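Transketolase (Campylobacter jejuni, PDB 3L84) belongs to the transketolase family of thiamine diphosphate-dependent enzymes and pairs with a second copy of itself as a dimer. Local coordinates at residues A[426-431]-A[435-440]. Sequence-based numbering, arbitrary orientation.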
loop_
_atom_site.group_PDB
_atom_site.type_symbol
_atom_site.label_atom_id
_atom_site.label_comp_id
_atom_site.label_asym_id
_atom_site.label_seq_id
_atom_site.Cartn_x
_atom_site.Cartn_y
_atom_site.Cartn_z
ATOM N N ARG A 426 -9.471 0.607 -2.507
ATOM C CA ARG A 426 -10.306 -0.558 -2.576
ATOM C C ARG A 426 -11.568 -0.385 -1.749
ATOM O O ARG A 426 -12.630 -0.858 -2.176
ATOM C CB ARG A 426 -9.523 -1.774 -2.096
ATOM C CG ARG A 426 -10.118 -3.071 -2.560
ATOM C CD ARG A 426 -9.313 -4.306 -2.061
ATOM N NE ARG A 426 -9.668 -5.495 -2.825
ATOM C CZ ARG A 426 -10.458 -6.474 -2.411
ATOM N NH1 ARG A 426 -10.993 -6.458 -1.212
ATOM N NH2 ARG A 426 -10.685 -7.492 -3.226
ATOM N N ILE A 427 -11.493 0.255 -0.589
ATOM C CA ILE A 427 -12.692 0.538 0.192
ATOM C C ILE A 427 -13.620 1.490 -0.570
ATOM O O ILE A 427 -14.855 1.321 -0.539
ATOM C CB ILE A 427 -12.339 1.091 1.578
ATOM C CG1 ILE A 427 -11.578 0.065 2.414
ATOM C CG2 ILE A 427 -13.599 1.561 2.316
ATOM C CD1 ILE A 427 -12.511 -1.025 3.017
ATOM N N ALA A 428 -13.083 2.487 -1.244
ATOM C CA ALA A 428 -13.913 3.349 -2.093
ATOM C C ALA A 428 -14.688 2.527 -3.107
ATOM O O ALA A 428 -15.886 2.754 -3.357
ATOM C CB ALA A 428 -13.053 4.408 -2.773
ATOM N N ALA A 429 -14.001 1.593 -3.759
ATOM C CA ALA A 429 -14.604 0.720 -4.744
ATOM C C ALA A 429 -15.658 -0.181 -4.132
ATOM O O ALA A 429 -16.766 -0.325 -4.677
ATOM C CB ALA A 429 -13.517 -0.075 -5.453
ATOM N N LEU A 430 -15.357 -0.804 -3.002
ATOM C CA LEU A 430 -16.306 -1.668 -2.302
ATOM C C LEU A 430 -17.590 -0.933 -1.995
ATOM O O LEU A 430 -18.683 -1.504 -2.113
ATOM C CB LEU A 430 -15.658 -2.198 -1.006
ATOM C CG LEU A 430 -14.718 -3.403 -1.239
ATOM C CD1 LEU A 430 -13.635 -3.492 -0.128
ATOM C CD2 LEU A 430 -15.501 -4.716 -1.361
HETATM N N MSE A 431 -17.481 0.329 -1.561
HETATM C CA MSE A 431 -18.657 1.122 -1.178
HETATM C C MSE A 431 -19.337 1.823 -2.362
HETATM O O MSE A 431 -20.448 2.307 -2.226
HETATM C CB MSE A 431 -18.243 2.230 -0.217
HETATM C CG MSE A 431 -17.776 1.742 1.131
HETATM SE SE MSE A 431 -17.691 3.166 2.455
HETATM C CE MSE A 431 -16.158 4.172 1.805
ATOM N N HIS A 435 -15.526 9.339 -5.209
ATOM C CA HIS A 435 -14.217 9.797 -4.731
ATOM C C HIS A 435 -13.305 9.655 -5.940
ATOM O O HIS A 435 -13.289 8.606 -6.606
ATOM C CB HIS A 435 -13.759 8.893 -3.579
ATOM C CG HIS A 435 -12.382 9.153 -3.030
ATOM N ND1 HIS A 435 -11.900 8.441 -1.949
ATOM C CD2 HIS A 435 -11.385 9.999 -3.385
ATOM C CE1 HIS A 435 -10.657 8.830 -1.683
ATOM N NE2 HIS A 435 -10.319 9.781 -2.548
ATOM N N PHE A 436 -12.639 10.747 -6.310
ATOM C CA PHE A 436 -11.847 10.791 -7.545
ATOM C C PHE A 436 -10.366 10.758 -7.226
ATOM O O PHE A 436 -9.894 11.458 -6.340
ATOM C CB PHE A 436 -12.222 12.065 -8.327
ATOM C CG PHE A 436 -13.710 12.236 -8.463
ATOM C CD1 PHE A 436 -14.433 11.413 -9.277
ATOM C CD2 PHE A 436 -14.389 13.157 -7.709
ATOM C CE1 PHE A 436 -15.782 11.511 -9.357
ATOM C CE2 PHE A 436 -15.776 13.260 -7.801
ATOM C CZ PHE A 436 -16.464 12.421 -8.585
ATOM N N PHE A 437 -9.634 9.930 -7.941
ATOM C CA PHE A 437 -8.210 9.710 -7.719
ATOM C C PHE A 437 -7.433 10.279 -8.881
ATOM O O PHE A 437 -7.700 9.926 -10.035
ATOM C CB PHE A 437 -7.920 8.193 -7.524
ATOM C CG PHE A 437 -8.522 7.611 -6.260
ATOM C CD1 PHE A 437 -7.738 7.454 -5.129
ATOM C CD2 PHE A 437 -9.855 7.277 -6.192
ATOM C CE1 PHE A 437 -8.302 6.953 -3.954
ATOM C CE2 PHE A 437 -10.400 6.792 -5.013
ATOM C CZ PHE A 437 -9.619 6.646 -3.927
ATOM N N ILE A 438 -6.480 11.141 -8.590
ATOM C CA ILE A 438 -5.747 11.907 -9.606
ATOM C C ILE A 438 -4.315 11.397 -9.545
ATOM O O ILE A 438 -3.624 11.606 -8.542
ATOM C CB ILE A 438 -5.803 13.427 -9.317
ATOM C CG1 ILE A 438 -7.222 13.964 -9.076
ATOM C CG2 ILE A 438 -5.062 14.204 -10.395
ATOM C CD1 ILE A 438 -8.203 13.625 -10.071
ATOM N N PHE A 439 -3.869 10.732 -10.608
ATOM C CA PHE A 439 -2.555 10.095 -10.641
ATOM C C PHE A 439 -1.768 10.644 -11.813
ATOM O O PHE A 439 -1.991 10.219 -12.943
ATOM C CB PHE A 439 -2.695 8.586 -10.771
ATOM C CG PHE A 439 -3.411 7.882 -9.634
ATOM C CD1 PHE A 439 -3.171 8.186 -8.312
ATOM C CD2 PHE A 439 -4.285 6.859 -9.907
ATOM C CE1 PHE A 439 -3.808 7.477 -7.297
ATOM C CE2 PHE A 439 -4.921 6.156 -8.900
ATOM C CZ PHE A 439 -4.694 6.470 -7.610
ATOM N N THR A 440 -0.794 11.504 -11.558
ATOM C CA THR A 440 0.014 12.064 -12.616
ATOM C C THR A 440 1.314 11.289 -12.740
ATOM O O THR A 440 1.580 10.329 -11.987
ATOM C CB THR A 440 0.283 13.562 -12.426
ATOM O OG1 THR A 440 1.243 13.767 -11.382
ATOM C CG2 THR A 440 -1.003 14.318 -12.108
#
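A428 points its methyl group from helix 418-431 at the rings of F437, on strand 436-440, and of H435, in the loop just before it. A428 CB meets the F437 ring at its edge, close to the ring plane, 4.2 Å from CE2. The same A428 CB stands 4.3 Å from ND1 of H435 and comes to that ring obliquely. The two rings overlap, their planes tilted by about 26°: CZ of F437 sits 3.3 Å above the imidazole plane, over its centre, while NE2 of H435 rises 3.5 Å over one F437 face, toward the rim. With CG anti to the backbone N (chi1 176°), the H435 ring swings over the CZ end of F437, leaving ND1 as its atom nearest A428; hydrogen bonds grip both nitrogens, ND1 to N399 on helix 391-404 and NE2 to S411. F437 also packs on A425, one turn earlier in the helix. This is the beta-alpha-beta crossover of strand 408-414, helix 418-431 and strand 436-440, in the parallel sheet of the pyrimidine-binding domain. No hydrogen bond links 426-431 and 435-440, so they meet through van der Waals contact alone, while the buried imidazole has both nitrogens satisfied by neighbouring elements, which fixes its rotation against F437.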